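Local coordinates for protein aldehyde dehydrogenase (Trypanosoma brucei, PDB 5MYP) that probably oxidises aldehydes to carboxylic acids with NAD+ as electron acceptor, at residues 103-108 with 467-472; 372-377 with 383-388; 393-398 with 406-411. One frame throughout, in Å; residues are numbered along the deposited sequence.

From the N terminus the chain first reaches 103-108, the loop leading into strand 110-124. Contact 1 is not completed until 467-472, beyond strand 454-461, and so closes a loop spanning most of the fold. Contacts 2 and 3 are nested inside it, in series. Contact 2 closes a short loop between strand 370-376 and the helix after it, and contact 3 does the same for strand 395-398 and helix 402-411. Their centres are 12 Å apart, each setting a helix against the same sheet, and a probable hydrogen bond from Asn-387 ND2 to Arg-411 O joins them. Contact 1 lies 45 Å or more from both, centre to centre, yet contacts 1 and 3 each touch the second subunit.

Contact 1: residues 103-108 with 467-472; sequences EGAAAL and SSIDTV
Ala-105 and Ser-468 meet side chain to side chain: the methyl of the alanine and the hydroxyl of the serine touch across two short turns, with Ala-105 CB 3.8 Å from Ser-468 OG. Both CB atoms are directed at the opposite segment. The serine oxygen stands between its own backbone N and carbonyl carbon (chi1 56°), which keeps the hydroxyl folded over its turn on the side facing the methyl. Ile-469 approaches differently. Its CB points along the interface rather than at the alanine, and the CG2 branch comes loosely within 4.5 Å of Ala-105 CB. The encounter is thus shallow, burying 96 Å² in all. Small side chains suit it, because they let the two turns approach to 7.1 Å between the CA atoms of Ala-105 and Ser-468.

The two turns flank the antiparallel strands 110-124 and 454-461, the projecting arm by which aldehyde dehydrogenases oligomerise. The first turn enters one strand and the second follows the other. The arm reaches the second subunit here: Ile-469 also packs on Val-424 of that subunit, and Ala-106, whose CB points away from 467-472, packs on its Ala-428.

Each turn is held by bonds of its own. In the 3-10 turn the backbone N of Leu-108 bonds to the O of Ala-105 at 3.3 Å. In 467-472, polar side chains add to the backbone bonds. Thr-471 OG1 gives its proton to Ser-468 O at 2.6 Å, with a C=O...donor angle of 155°. The carboxylate of Asp-470 folds back so that OD2 accepts from Ser-467 N at 3.1 Å, while its OD1 forms a salt bridge with Arg-473.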
loop_
_atom_site.group_PDB
_atom_site.type_symbol
_atom_site.label_atom_id
_atom_site.label_comp_id
_atom_site.label_asym_id
_atom_site.label_seq_id
_atom_site.Cartn_x
_atom_site.Cartn_y
_atom_site.Cartn_z
ATOM N N GLU A 103 2.665 18.752 15.312
ATOM C CA GLU A 103 2.588 18.771 16.780
ATOM C C GLU A 103 4.004 18.667 17.351
ATOM O O GLU A 103 4.897 18.107 16.710
ATOM C CB GLU A 103 1.683 17.626 17.254
ATOM C CG GLU A 103 1.765 17.236 18.725
ATOM C CD GLU A 103 0.667 16.269 19.153
ATOM O OE1 GLU A 103 -0.255 15.958 18.362
ATOM O OE2 GLU A 103 0.722 15.800 20.308
ATOM N N GLY A 104 4.213 19.230 18.540
ATOM C CA GLY A 104 5.535 19.247 19.176
ATOM C C GLY A 104 6.517 20.197 18.504
ATOM O O GLY A 104 6.116 21.192 17.898
ATOM N N ALA A 105 7.807 19.871 18.603
ATOM C CA ALA A 105 8.894 20.725 18.082
ATOM C C ALA A 105 8.810 21.003 16.579
ATOM O O ALA A 105 9.141 22.102 16.129
ATOM C CB ALA A 105 10.249 20.119 18.422
ATOM N N ALA A 106 8.357 20.008 15.814
ATOM C CA ALA A 106 8.218 20.135 14.357
ATOM C C ALA A 106 7.183 21.178 13.910
ATOM O O ALA A 106 7.243 21.651 12.772
ATOM C CB ALA A 106 7.894 18.783 13.740
ATOM N N ALA A 107 6.241 21.531 14.787
ATOM C CA ALA A 107 5.266 22.599 14.510
ATOM C C ALA A 107 5.879 23.986 14.246
ATOM O O ALA A 107 5.248 24.824 13.603
ATOM C CB ALA A 107 4.238 22.678 15.630
ATOM N N LEU A 108 7.095 24.218 14.743
ATOM C CA LEU A 108 7.839 25.450 14.453
ATOM C C LEU A 108 8.485 25.497 13.058
ATOM O O LEU A 108 8.863 26.571 12.601
ATOM C CB LEU A 108 8.912 25.678 15.523
ATOM C CG LEU A 108 8.400 25.819 16.962
ATOM C CD1 LEU A 108 9.566 25.886 17.936
ATOM C CD2 LEU A 108 7.507 27.041 17.106
ATOM N N SER A 467 17.135 25.899 18.127
ATOM C CA SER A 467 15.805 25.418 18.521
ATOM C C SER A 467 15.920 24.334 19.601
ATOM O O SER A 467 17.025 23.893 19.924
ATOM C CB SER A 467 15.018 24.922 17.297
ATOM O OG SER A 467 15.494 23.680 16.823
ATOM N N SER A 468 14.778 23.914 20.144
ATOM C CA SER A 468 14.725 23.019 21.314
ATOM C C SER A 468 15.484 21.693 21.171
ATOM O O SER A 468 16.020 21.187 22.156
ATOM C CB SER A 468 13.269 22.730 21.696
ATOM O OG SER A 468 12.552 22.186 20.604
ATOM N N ILE A 469 15.520 21.133 19.963
ATOM C CA ILE A 469 16.296 19.905 19.692
ATOM C C ILE A 469 17.804 20.080 19.937
ATOM O O ILE A 469 18.471 19.141 20.385
ATOM C CB ILE A 469 16.058 19.342 18.262
ATOM C CG1 ILE A 469 16.586 20.300 17.177
ATOM C CG2 ILE A 469 14.579 19.011 18.057
ATOM C CD1 ILE A 469 16.219 19.910 15.762
ATOM N N ASP A 470 18.319 21.285 19.673
ATOM C CA ASP A 470 19.751 21.591 19.830
ATOM C C ASP A 470 20.240 21.632 21.281
ATOM O O ASP A 470 21.450 21.591 21.516
ATOM C CB ASP A 470 20.104 22.925 19.157
ATOM C CG ASP A 470 19.800 22.937 17.665
ATOM O OD1 ASP A 470 20.044 21.919 16.986
ATOM O OD2 ASP A 470 19.331 23.977 17.170
ATOM N N THR A 471 19.319 21.722 22.246
ATOM C CA THR A 471 19.676 21.683 23.672
ATOM C C THR A 471 20.170 20.307 24.136
ATOM O O THR A 471 20.897 20.225 25.128
ATOM C CB THR A 471 18.496 22.091 24.585
ATOM O OG1 THR A 471 17.390 21.204 24.374
ATOM C CG2 THR A 471 18.063 23.537 24.325
ATOM N N VAL A 472 19.770 19.240 23.434
ATOM C CA VAL A 472 20.101 17.863 23.841
ATOM C C VAL A 472 20.771 16.953 22.794
ATOM O O VAL A 472 21.483 16.023 23.186
ATOM C CB VAL A 472 18.855 17.133 24.409
ATOM C CG1 VAL A 472 18.441 17.745 25.741
ATOM C CG2 VAL A 472 17.688 17.148 23.429
#

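Contact 2: residues 372-377 with 383-388; sequences PVLTYE and LKIINS
Leu-374 and Ile-385 join strand 370-376 to the helix that follows it, 379-387, as the strand-to-helix half of a parallel beta-alpha-beta crossover; the chain then runs into strand 395-398 of the same sheet, with strands 264-268 and 229-232 lying between. The tight part is one methyl against one isoleucine. Leu-374 CD2 lies 4.1 Å from Ile-385 CD1 and 4.3 Å from Ile-385 CG2, so it faces both branches of the isoleucine at once, while the two side chains cross obliquely. The long arm of Ile-385 is what spans the distance: with CG1 anti to the carbonyl carbon (chi1 -67°), CD1 is carried out to the strand, where it also comes within 4.3 Å of the backbone oxygen Thr-375 O. Two branched aliphatic residues suit this place, since CA atoms of Leu-374 and Ile-385 are 9.1 Å apart and need bulky side chains to meet.

Around that point the contact thins out quickly. Thr-375, next along the strand, turns its CB away and offers only its backbone. The CB of Tyr-376 points toward 383-388, but its ring leads away from that segment and packs on Ile-382, earlier in the same helix, and on Phe-404 of helix 402-411. Ile-385 has further apolar cover from Tyr-264 of the adjacent strand 264-268. Lys-384 and Ser-388 lie on the exposed side, polar residues fitting it. There the serine hydroxyl folds back along the chain, and Ser-388 OG donates to Lys-384 O at 2.7 Å, in the carbonyl plane.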
loop_
_atom_site.group_PDB
_atom_site.type_symbol
_atom_site.label_atom_id
_atom_site.label_comp_id
_atom_site.label_asym_id
_atom_site.label_seq_id
_atom_site.Cartn_x
_atom_site.Cartn_y
_atom_site.Cartn_z
ATOM N N PRO A 372 -27.243 -18.938 -4.620
ATOM C CA PRO A 372 -27.672 -19.629 -3.403
ATOM C C PRO A 372 -28.425 -18.710 -2.447
ATOM O O PRO A 372 -28.054 -17.544 -2.292
ATOM C CB PRO A 372 -26.349 -20.073 -2.769
ATOM C CG PRO A 372 -25.406 -20.177 -3.909
ATOM C CD PRO A 372 -25.785 -19.038 -4.806
ATOM N N VAL A 373 -29.473 -19.245 -1.824
ATOM C CA VAL A 373 -30.255 -18.533 -0.824
ATOM C C VAL A 373 -30.179 -19.322 0.482
ATOM O O VAL A 373 -30.662 -20.457 0.564
ATOM C CB VAL A 373 -31.723 -18.364 -1.275
ATOM C CG1 VAL A 373 -32.572 -17.731 -0.177
ATOM C CG2 VAL A 373 -31.794 -17.526 -2.547
ATOM N N LEU A 374 -29.551 -18.714 1.487
ATOM C CA LEU A 374 -29.451 -19.274 2.834
ATOM C C LEU A 374 -30.345 -18.464 3.762
ATOM O O LEU A 374 -30.681 -17.323 3.454
ATOM C CB LEU A 374 -28.001 -19.228 3.330
ATOM C CG LEU A 374 -27.009 -20.214 2.701
ATOM C CD1 LEU A 374 -26.669 -19.853 1.258
ATOM C CD2 LEU A 374 -25.744 -20.285 3.542
ATOM N N THR A 375 -30.740 -19.057 4.888
ATOM C CA THR A 375 -31.573 -18.360 5.870
ATOM C C THR A 375 -30.824 -18.112 7.168
ATOM O O THR A 375 -29.841 -18.789 7.466
ATOM C CB THR A 375 -32.891 -19.111 6.167
ATOM O OG1 THR A 375 -32.609 -20.423 6.666
ATOM C CG2 THR A 375 -33.739 -19.213 4.912
ATOM N N TYR A 376 -31.290 -17.112 7.913
ATOM C CA TYR A 376 -30.802 -16.819 9.256
ATOM C C TYR A 376 -31.988 -16.556 10.190
ATOM O O TYR A 376 -33.067 -16.172 9.735
ATOM C CB TYR A 376 -29.849 -15.610 9.232
ATOM C CG TYR A 376 -30.519 -14.245 9.253
ATOM C CD1 TYR A 376 -30.889 -13.648 10.461
ATOM C CD2 TYR A 376 -30.764 -13.541 8.073
ATOM C CE1 TYR A 376 -31.503 -12.405 10.492
ATOM C CE2 TYR A 376 -31.368 -12.291 8.095
ATOM C CZ TYR A 376 -31.734 -11.730 9.307
ATOM O OH TYR A 376 -32.332 -10.495 9.344
ATOM N N GLU A 377 -31.768 -16.773 11.487
ATOM C CA GLU A 377 -32.721 -16.392 12.538
ATOM C C GLU A 377 -32.225 -15.217 13.389
ATOM O O GLU A 377 -33.010 -14.335 13.740
ATOM C CB GLU A 377 -33.034 -17.595 13.429
ATOM C CG GLU A 377 -33.865 -18.661 12.725
ATOM C CD GLU A 377 -34.250 -19.809 13.646
ATOM O OE1 GLU A 377 -34.627 -19.552 14.809
ATOM O OE2 GLU A 377 -34.189 -20.977 13.202
ATOM N N LEU A 383 -23.260 -13.810 10.893
ATOM C CA LEU A 383 -21.823 -13.651 11.113
ATOM C C LEU A 383 -21.047 -14.960 10.932
ATOM O O LEU A 383 -19.932 -14.935 10.423
ATOM C CB LEU A 383 -21.539 -13.026 12.488
ATOM C CG LEU A 383 -22.132 -11.629 12.744
ATOM C CD1 LEU A 383 -21.745 -11.118 14.126
ATOM C CD2 LEU A 383 -21.725 -10.623 11.676
ATOM N N LYS A 384 -21.636 -16.084 11.338
ATOM C CA LYS A 384 -21.026 -17.403 11.141
ATOM C C LYS A 384 -20.839 -17.745 9.661
ATOM O O LYS A 384 -19.819 -18.321 9.281
ATOM C CB LYS A 384 -21.867 -18.489 11.816
ATOM C CG LYS A 384 -21.345 -19.904 11.623
ATOM C CD LYS A 384 -21.754 -20.798 12.786
ATOM C CE LYS A 384 -21.858 -22.256 12.364
ATOM N NZ LYS A 384 -20.662 -22.710 11.605
ATOM N N ILE A 385 -21.825 -17.389 8.840
ATOM C CA ILE A 385 -21.755 -17.605 7.388
ATOM C C ILE A 385 -20.695 -16.692 6.760
ATOM O O ILE A 385 -19.816 -17.170 6.043
ATOM C CB ILE A 385 -23.137 -17.380 6.718
ATOM C CG1 ILE A 385 -24.131 -18.462 7.174
ATOM C CG2 ILE A 385 -23.030 -17.377 5.190
ATOM C CD1 ILE A 385 -25.584 -18.060 7.030
ATOM N N ILE A 386 -20.774 -15.396 7.054
ATOM C CA ILE A 386 -19.920 -14.393 6.399
ATOM C C ILE A 386 -18.473 -14.409 6.925
ATOM O O ILE A 386 -17.529 -14.408 6.130
ATOM C CB ILE A 386 -20.537 -12.972 6.501
ATOM C CG1 ILE A 386 -21.889 -12.940 5.770
ATOM C CG2 ILE A 386 -19.588 -11.917 5.925
ATOM C CD1 ILE A 386 -22.685 -11.662 5.959
ATOM N N ASN A 387 -18.303 -14.427 8.248
ATOM C CA ASN A 387 -16.963 -14.334 8.860
ATOM C C ASN A 387 -16.140 -15.628 8.799
ATOM O O ASN A 387 -14.938 -15.589 9.048
ATOM C CB ASN A 387 -17.040 -13.821 10.306
ATOM C CG ASN A 387 -17.652 -12.432 10.403
ATOM O OD1 ASN A 387 -17.828 -11.742 9.400
ATOM N ND2 ASN A 387 -17.972 -12.014 11.616
ATOM N N SER A 388 -16.766 -16.757 8.462
ATOM C CA SER A 388 -16.025 -18.000 8.197
ATOM C C SER A 388 -15.451 -18.068 6.776
ATOM O O SER A 388 -14.711 -18.995 6.459
ATOM C CB SER A 388 -16.911 -19.221 8.443
ATOM O OG SER A 388 -17.981 -19.277 7.511
#

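Contact 3: residues 393-398 with 406-411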
loop_
_atom_site.group_PDB
_atom_site.type_symbol
_atom_site.label_atom_id
_atom_site.label_comp_id
_atom_site.label_asym_id
_atom_site.label_seq_id
_atom_site.Cartn_x
_atom_site.Cartn_y
_atom_site.Cartn_z
ATOM N N LEU A 393 -15.114 -8.535 -1.837
ATOM C CA LEU A 393 -14.953 -7.190 -2.380
ATOM C C LEU A 393 -16.135 -6.281 -2.027
ATOM O O LEU A 393 -15.957 -5.081 -1.825
ATOM C CB LEU A 393 -14.772 -7.252 -3.898
ATOM C CG LEU A 393 -14.359 -5.971 -4.625
ATOM C CD1 LEU A 393 -13.088 -5.376 -4.032
ATOM C CD2 LEU A 393 -14.169 -6.252 -6.107
ATOM N N ALA A 394 -17.336 -6.851 -1.958
ATOM C CA ALA A 394 -18.534 -6.100 -1.586
ATOM C C ALA A 394 -19.369 -6.882 -0.580
ATOM O O ALA A 394 -19.298 -8.104 -0.514
ATOM C CB ALA A 394 -19.355 -5.780 -2.826
ATOM N N LEU A 395 -20.133 -6.152 0.223
ATOM C CA LEU A 395 -21.126 -6.728 1.121
ATOM C C LEU A 395 -22.377 -5.873 1.006
ATOM O O LEU A 395 -22.299 -4.645 1.062
ATOM C CB LEU A 395 -20.608 -6.749 2.561
ATOM C CG LEU A 395 -21.541 -7.308 3.648
ATOM C CD1 LEU A 395 -20.751 -8.028 4.732
ATOM C CD2 LEU A 395 -22.415 -6.229 4.269
ATOM N N TYR A 396 -23.525 -6.522 0.856
ATOM C CA TYR A 396 -24.784 -5.833 0.611
ATOM C C TYR A 396 -25.778 -6.153 1.721
ATOM O O TYR A 396 -25.909 -7.310 2.117
ATOM C CB TYR A 396 -25.337 -6.253 -0.750
ATOM C CG TYR A 396 -24.375 -6.014 -1.894
ATOM C CD1 TYR A 396 -23.852 -4.747 -2.124
ATOM C CD2 TYR A 396 -23.992 -7.049 -2.753
ATOM C CE1 TYR A 396 -22.968 -4.510 -3.165
ATOM C CE2 TYR A 396 -23.115 -6.822 -3.803
ATOM C CZ TYR A 396 -22.606 -5.547 -4.005
ATOM O OH TYR A 396 -21.749 -5.293 -5.051
ATOM N N VAL A 397 -26.462 -5.126 2.226
ATOM C CA VAL A 397 -27.456 -5.281 3.291
ATOM C C VAL A 397 -28.741 -4.571 2.882
ATOM O O VAL A 397 -28.728 -3.367 2.641
ATOM C CB VAL A 397 -26.966 -4.688 4.634
ATOM C CG1 VAL A 397 -27.992 -4.934 5.744
ATOM C CG2 VAL A 397 -25.609 -5.269 5.009
ATOM N N PHE A 398 -29.836 -5.320 2.792
ATOM C CA PHE A 398 -31.156 -4.743 2.555
ATOM C C PHE A 398 -31.908 -4.706 3.878
ATOM O O PHE A 398 -32.184 -5.753 4.466
ATOM C CB PHE A 398 -31.924 -5.538 1.498
ATOM C CG PHE A 398 -31.417 -5.323 0.102
ATOM C CD1 PHE A 398 -30.332 -6.050 -0.374
ATOM C CD2 PHE A 398 -32.018 -4.393 -0.740
ATOM C CE1 PHE A 398 -29.855 -5.853 -1.664
ATOM C CE2 PHE A 398 -31.548 -4.190 -2.029
ATOM C CZ PHE A 398 -30.463 -4.923 -2.493
ATOM N N ARG A 406 -26.087 -1.214 11.277
ATOM C CA ARG A 406 -24.901 -0.878 12.078
ATOM C C ARG A 406 -24.213 -2.123 12.641
ATOM O O ARG A 406 -22.984 -2.204 12.640
ATOM C CB ARG A 406 -25.276 0.075 13.225
ATOM C CG ARG A 406 -24.083 0.690 13.948
ATOM C CD ARG A 406 -24.493 1.812 14.885
ATOM N NE ARG A 406 -23.345 2.346 15.622
ATOM C CZ ARG A 406 -23.379 3.395 16.447
ATOM N NH1 ARG A 406 -24.511 4.066 16.668
ATOM N NH2 ARG A 406 -22.264 3.780 17.064
ATOM N N GLY A 407 -25.009 -3.077 13.122
ATOM C CA GLY A 407 -24.492 -4.340 13.646
ATOM C C GLY A 407 -23.760 -5.180 12.614
ATOM O O GLY A 407 -22.679 -5.708 12.893
ATOM N N VAL A 408 -24.339 -5.291 11.419
ATOM C CA VAL A 408 -23.734 -6.060 10.326
ATOM C C VAL A 408 -22.448 -5.386 9.829
ATOM O O VAL A 408 -21.444 -6.064 9.632
ATOM C CB VAL A 408 -24.725 -6.282 9.151
ATOM C CG1 VAL A 408 -24.032 -6.944 7.958
ATOM C CG2 VAL A 408 -25.908 -7.134 9.601
ATOM N N GLU A 409 -22.486 -4.065 9.634
ATOM C CA GLU A 409 -21.302 -3.287 9.226
ATOM C C GLU A 409 -20.136 -3.450 10.198
ATOM O O GLU A 409 -19.011 -3.746 9.794
ATOM C CB GLU A 409 -21.636 -1.792 9.125
ATOM C CG GLU A 409 -22.459 -1.397 7.912
ATOM C CD GLU A 409 -22.883 0.065 7.925
ATOM O OE1 GLU A 409 -22.358 0.857 8.746
ATOM O OE2 GLU A 409 -23.739 0.439 7.099
ATOM N N SER A 410 -20.423 -3.260 11.483
ATOM C CA SER A 410 -19.392 -3.249 12.513
ATOM C C SER A 410 -18.788 -4.633 12.804
ATOM O O SER A 410 -17.681 -4.709 13.335
ATOM C CB SER A 410 -19.943 -2.611 13.795
ATOM O OG SER A 410 -20.945 -3.416 14.378
ATOM N N ARG A 411 -19.496 -5.708 12.453
ATOM C CA ARG A 411 -19.050 -7.083 12.739
ATOM C C ARG A 411 -18.582 -7.876 11.505
ATOM O O ARG A 411 -18.283 -9.070 11.622
ATOM C CB ARG A 411 -20.177 -7.846 13.448
ATOM C CG ARG A 411 -20.576 -7.277 14.800
ATOM C CD ARG A 411 -19.560 -7.612 15.874
ATOM N NE ARG A 411 -19.852 -6.939 17.143
ATOM C CZ ARG A 411 -19.156 -7.099 18.272
ATOM N NH1 ARG A 411 -18.108 -7.921 18.321
ATOM N NH2 ARG A 411 -19.512 -6.432 19.367
#
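Strand 395-398, helix 402-411 and strand 417-419 form a beta-alpha-beta unit, and Val-408 is where the helix rests on the first strand. Its CG1 methyl does the touching, 3.7 Å from Val-397 CG2 and 4.1 Å from Leu-395 CD2. Residues two apart in a strand present side chains on the same face, so Val-397 and Leu-395 make a pair of apolar neighbours on which a single methyl can sit; Tyr-396 between them points the other way. CG1 reaches both because it extends anti to the backbone N of Val-408 (chi1 173°), whereas the leucine brings CD2 across on its longer arm. The side chains of Val-397 and Val-408 run alongside each other, pointing opposite ways; those of Leu-395 and Val-408 meet at a slant. Valine suits both elements: branching at CB fits an extended strand, and its compact shape lets the helix come within 8.0 Å, measured between CA atoms of Val-397 and Val-408.

All three residues are buried. Strand 395-398 runs between strands 229-232 and 417-419, parallel to both. Phe-398 packs on helix 240-252, while Ile-386 of helix 379-387 packs on Leu-395. Next to Val-408, Glu-409 carries the helix to the second subunit through a salt bridge with Arg-461 of that chain.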